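Local coordinates for protein hydrazine synthase subunit gamma (Candidatus Kuenenia stuttgartiensis, PDB 5C2V) that reduces nitric oxide to hydroxylamine, the first half-reaction of hydrazine synthesis in the anammox hydrazine synthase complex, and binds two c-type hemes, at residues A53-S65 and D129-P141. Numbering follows the deposited sequence.
Sequences AAWSLQGSYSCAS and DPGFVFRSENFSP. With HEC (heme c), chain V.
Leu57 and Ser136 bring the two backbones closest, CA to CA 4.9 Å, where the loop after helix 43-51 meets the chain just beyond the short helix 129-132. With chi1 at -174°, Ser136 swings OG away from its own N toward Trp55 O and donates to it at 2.9 Å, in the carbonyl plane on a lone pair; water 1 donates to that same oxygen. Water 2 bridges Leu57 N and Phe134 O.

Phe134 fills the middle: Trp55 CZ2 sits over the centre of one ring face, 3.5 Å from Phe134 CG, the two planes at 52°, while Tyr61 CE2 lies against the opposite face, its ring slid well off. Phe139 turns its edge to a face of the Trp55 indole, CE1 3.5 Å from Trp55 CZ3.

Within this aromatic cluster, Phe134 and Tyr61 line the pocket of heme 1, which appears to be the active-site heme. Cys63, the first cysteine of the CXXCH motif, is joined to the heme by a covalent thioether from SG to CAB, and Phe134 CZ meets the heme methyl CMC at 3.5 Å. Water 4, bound to the heme iron, lies 3.1 Å from Asp129 OD2. Water 3 joins Tyr61 OH to Val133 O; the Tyr61 ring also meets Phe226 of the beta subunit.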
# COMPACT_ATOMS: atom_id res chain seq x y z
N ALA C 53 -28.98 -5.90 32.87
CA ALA C 53 -28.19 -5.14 31.90
C ALA C 53 -28.54 -5.47 30.44
O ALA C 53 -28.04 -4.83 29.52
CB ALA C 53 -26.71 -5.36 32.14
N ALA C 54 -29.41 -6.45 30.24
CA ALA C 54 -29.69 -6.94 28.89
C ALA C 54 -30.63 -6.00 28.14
O ALA C 54 -30.63 -5.97 26.91
CB ALA C 54 -30.28 -8.34 28.94
N TRP C 55 -31.41 -5.23 28.89
CA TRP C 55 -32.35 -4.29 28.30
C TRP C 55 -31.63 -3.08 27.70
O TRP C 55 -32.17 -2.39 26.84
CB TRP C 55 -33.36 -3.81 29.34
CG TRP C 55 -32.80 -2.78 30.26
CD1 TRP C 55 -32.12 -3.01 31.42
CD2 TRP C 55 -32.86 -1.36 30.10
NE1 TRP C 55 -31.75 -1.82 32.00
CE2 TRP C 55 -32.19 -0.79 31.20
CE3 TRP C 55 -33.41 -0.52 29.13
CZ2 TRP C 55 -32.07 0.59 31.36
CZ3 TRP C 55 -33.28 0.85 29.29
CH2 TRP C 55 -32.62 1.39 30.40
N SER C 56 -30.40 -2.84 28.17
CA SER C 56 -29.64 -1.68 27.72
C SER C 56 -29.16 -1.89 26.29
O SER C 56 -29.40 -2.95 25.70
CB SER C 56 -28.46 -1.42 28.65
OG SER C 56 -27.55 -2.51 28.63
N LEU C 57 -28.48 -0.89 25.74
CA LEU C 57 -28.08 -0.94 24.34
C LEU C 57 -27.23 -2.16 24.03
O LEU C 57 -27.69 -3.11 23.41
CB LEU C 57 -27.33 0.34 23.97
CG LEU C 57 -27.05 0.59 22.49
CD1 LEU C 57 -28.36 0.86 21.75
CD2 LEU C 57 -26.08 1.75 22.30
N GLN C 58 -25.97 -2.12 24.45
CA GLN C 58 -25.05 -3.24 24.26
C GLN C 58 -24.81 -4.10 25.52
O GLN C 58 -24.03 -5.05 25.47
CB GLN C 58 -23.74 -2.72 23.69
CG GLN C 58 -23.92 -2.26 22.25
CD GLN C 58 -22.85 -1.31 21.77
OE1 GLN C 58 -21.95 -0.93 22.52
NE2 GLN C 58 -22.94 -0.92 20.50
N GLY C 59 -25.47 -3.76 26.62
CA GLY C 59 -25.31 -4.52 27.85
C GLY C 59 -24.18 -4.05 28.74
O GLY C 59 -23.59 -4.84 29.49
N SER C 60 -23.86 -2.76 28.66
CA SER C 60 -22.73 -2.19 29.39
C SER C 60 -22.94 -2.20 30.91
O SER C 60 -22.05 -2.62 31.65
CB SER C 60 -22.48 -0.76 28.92
OG SER C 60 -21.38 -0.18 29.60
N TYR C 61 -24.10 -1.73 31.37
CA TYR C 61 -24.37 -1.66 32.80
C TYR C 61 -25.86 -1.64 33.12
O TYR C 61 -26.70 -1.66 32.22
CB TYR C 61 -23.69 -0.42 33.40
CG TYR C 61 -24.10 0.88 32.74
CD1 TYR C 61 -23.43 1.36 31.62
CD2 TYR C 61 -25.15 1.64 33.25
CE1 TYR C 61 -23.80 2.54 31.02
CE2 TYR C 61 -25.53 2.83 32.65
CZ TYR C 61 -24.85 3.27 31.54
OH TYR C 61 -25.22 4.46 30.94
N SER C 62 -26.18 -1.59 34.41
CA SER C 62 -27.57 -1.54 34.86
C SER C 62 -27.74 -0.45 35.91
O SER C 62 -26.81 0.29 36.19
CB SER C 62 -27.99 -2.90 35.42
OG SER C 62 -27.27 -3.21 36.60
N CYS C 63 -28.94 -0.36 36.47
CA CYS C 63 -29.19 0.57 37.56
C CYS C 63 -28.29 0.23 38.73
O CYS C 63 -27.68 1.10 39.36
CB CYS C 63 -30.66 0.53 38.00
SG CYS C 63 -31.86 0.84 36.68
N ALA C 64 -28.17 -1.07 39.00
CA ALA C 64 -27.40 -1.59 40.12
C ALA C 64 -25.91 -1.30 40.00
O ALA C 64 -25.16 -1.49 40.94
CB ALA C 64 -27.64 -3.08 40.28
N SER C 65 -25.46 -0.86 38.83
CA SER C 65 -24.06 -0.50 38.67
C SER C 65 -23.77 0.80 39.41
O SER C 65 -22.63 1.08 39.80
CB SER C 65 -23.70 -0.39 37.19
OG SER C 65 -23.87 -1.63 36.53
N ASP C 129 -34.19 7.73 32.46
CA ASP C 129 -32.86 7.13 32.32
C ASP C 129 -32.58 6.36 31.02
O ASP C 129 -31.45 6.39 30.53
CB ASP C 129 -32.58 6.21 33.52
CG ASP C 129 -32.33 6.99 34.80
OD1 ASP C 129 -32.04 8.20 34.71
OD2 ASP C 129 -32.44 6.39 35.89
N PRO C 130 -33.58 5.63 30.47
CA PRO C 130 -33.29 4.98 29.19
C PRO C 130 -32.85 5.95 28.09
O PRO C 130 -31.99 5.59 27.30
CB PRO C 130 -34.62 4.32 28.82
CG PRO C 130 -35.21 3.99 30.13
CD PRO C 130 -34.85 5.14 31.04
N GLY C 131 -33.46 7.13 28.01
CA GLY C 131 -33.05 8.09 27.00
C GLY C 131 -32.00 9.10 27.41
O GLY C 131 -31.24 9.58 26.56
N PHE C 132 -31.94 9.43 28.69
CA PHE C 132 -30.98 10.44 29.15
C PHE C 132 -29.72 9.89 29.81
O PHE C 132 -28.79 10.64 30.10
CB PHE C 132 -31.68 11.40 30.13
CG PHE C 132 -32.80 12.19 29.50
CD1 PHE C 132 -34.05 11.62 29.32
CD2 PHE C 132 -32.60 13.49 29.08
CE1 PHE C 132 -35.08 12.34 28.74
CE2 PHE C 132 -33.62 14.22 28.50
CZ PHE C 132 -34.86 13.64 28.33
N VAL C 133 -29.66 8.58 30.03
CA VAL C 133 -28.49 7.97 30.66
C VAL C 133 -28.03 6.71 29.92
O VAL C 133 -26.94 6.68 29.34
CB VAL C 133 -28.75 7.61 32.14
CG1 VAL C 133 -27.57 6.84 32.71
CG2 VAL C 133 -29.01 8.87 32.95
N PHE C 134 -28.86 5.67 29.96
CA PHE C 134 -28.54 4.39 29.34
C PHE C 134 -28.46 4.48 27.82
O PHE C 134 -27.76 3.70 27.19
CB PHE C 134 -29.58 3.34 29.73
CG PHE C 134 -29.47 2.86 31.15
CD1 PHE C 134 -30.11 3.53 32.18
CD2 PHE C 134 -28.73 1.73 31.46
CE1 PHE C 134 -30.01 3.08 33.49
CE2 PHE C 134 -28.62 1.28 32.76
CZ PHE C 134 -29.26 1.96 33.78
N ARG C 135 -29.18 5.45 27.26
CA ARG C 135 -29.28 5.63 25.81
C ARG C 135 -29.79 4.36 25.14
O ARG C 135 -29.26 3.92 24.11
CB ARG C 135 -27.93 6.04 25.22
CG ARG C 135 -27.23 7.14 25.99
CD ARG C 135 -28.08 8.40 26.09
NE ARG C 135 -27.37 9.48 26.76
CZ ARG C 135 -27.78 10.75 26.79
NH1 ARG C 135 -28.91 11.10 26.18
NH2 ARG C 135 -27.06 11.66 27.43
N SER C 136 -30.83 3.76 25.73
CA SER C 136 -31.44 2.55 25.20
C SER C 136 -32.95 2.73 25.04
O SER C 136 -33.47 3.84 25.22
CB SER C 136 -31.14 1.35 26.10
OG SER C 136 -31.61 0.15 25.53
N GLU C 137 -33.64 1.65 24.70
CA GLU C 137 -35.09 1.70 24.49
C GLU C 137 -35.84 2.05 25.78
O GLU C 137 -35.48 1.58 26.86
CB GLU C 137 -35.59 0.36 23.94
CG GLU C 137 -37.02 0.39 23.46
CD GLU C 137 -37.44 -0.91 22.79
OE1 GLU C 137 -37.27 -1.98 23.41
OE2 GLU C 137 -37.92 -0.86 21.64
N ASN C 138 -36.87 2.87 25.65
CA ASN C 138 -37.68 3.28 26.79
C ASN C 138 -38.46 2.13 27.40
O ASN C 138 -38.74 1.13 26.74
CB ASN C 138 -38.65 4.39 26.38
CG ASN C 138 -37.95 5.71 26.10
OD1 ASN C 138 -36.90 6.00 26.68
ND2 ASN C 138 -38.53 6.51 25.22
N PHE C 139 -38.82 2.29 28.67
CA PHE C 139 -39.58 1.27 29.39
C PHE C 139 -41.05 1.26 28.99
O PHE C 139 -41.60 2.30 28.61
CB PHE C 139 -39.47 1.49 30.90
CG PHE C 139 -38.08 1.34 31.45
CD1 PHE C 139 -37.24 0.35 30.97
CD2 PHE C 139 -37.62 2.19 32.43
CE1 PHE C 139 -35.96 0.21 31.47
CE2 PHE C 139 -36.34 2.06 32.94
CZ PHE C 139 -35.51 1.06 32.46
N SER C 140 -41.67 0.09 29.06
CA SER C 140 -43.11 -0.02 28.92
C SER C 140 -43.75 0.52 30.20
O SER C 140 -43.08 0.63 31.22
CB SER C 140 -43.52 -1.48 28.67
OG SER C 140 -43.20 -2.30 29.78
N PRO C 141 -45.05 0.89 30.14
CA PRO C 141 -45.72 1.40 31.34
C PRO C 141 -45.63 0.42 32.51
O PRO C 141 -45.36 0.83 33.65
CB PRO C 141 -47.18 1.56 30.88
CG PRO C 141 -47.09 1.76 29.41
CD PRO C 141 -45.92 0.95 28.95
FE HEC V . -30.23 6.84 39.39
CHA HEC V . -30.82 9.63 41.32
CHB HEC V . -33.20 5.52 40.42
CHC HEC V . -29.77 4.16 37.27
CHD HEC V . -26.96 7.73 38.94
NA HEC V . -31.76 7.48 40.62
C1A HEC V . -31.77 8.63 41.38
C2A HEC V . -32.94 8.59 42.25
C3A HEC V . -33.60 7.45 41.99
C4A HEC V . -32.86 6.73 40.97
CMA HEC V . -34.90 6.94 42.64
CAA HEC V . -33.34 9.69 43.26
CBA HEC V . -33.33 9.17 44.70
CGA HEC V . -33.77 10.25 45.65
O1A HEC V . -33.96 11.41 45.20
O2A HEC V . -33.92 9.95 46.87
NB HEC V . -31.24 5.07 39.02
C1B HEC V . -32.56 4.89 39.38
C2B HEC V . -33.15 3.93 38.46
C3B HEC V . -32.20 3.55 37.60
C4B HEC V . -30.98 4.26 37.93
CMB HEC V . -34.61 3.44 38.52
CAB HEC V . -32.35 2.54 36.43
CBB HEC V . -33.23 3.12 35.31
NC HEC V . -28.65 6.07 38.32
C1C HEC V . -28.68 4.98 37.48
C2C HEC V . -27.43 4.93 36.75
C3C HEC V . -26.61 5.83 37.31
C4C HEC V . -27.39 6.62 38.24
CMC HEC V . -27.01 3.75 35.85
CAC HEC V . -25.13 6.09 36.92
CBC HEC V . -25.05 6.67 35.49
ND HEC V . -29.05 8.40 40.09
C1D HEC V . -27.76 8.64 39.62
C2D HEC V . -27.38 9.99 39.95
C3D HEC V . -28.58 10.58 40.70
C4D HEC V . -29.57 9.52 40.74
CMD HEC V . -26.04 10.69 39.63
CAD HEC V . -28.71 12.00 41.28
CBD HEC V . -29.12 12.95 40.15
CGD HEC V . -29.28 14.34 40.70
O1D HEC V . -29.62 15.26 39.91
O2D HEC V . -29.06 14.53 41.92
O HOH W 1 -34.55 -2.61 25.31
O HOH W 2 -26.83 1.17 27.54
O HOH W 3 -24.44 5.05 28.50
O HOH W 4 -30.91 8.15 37.91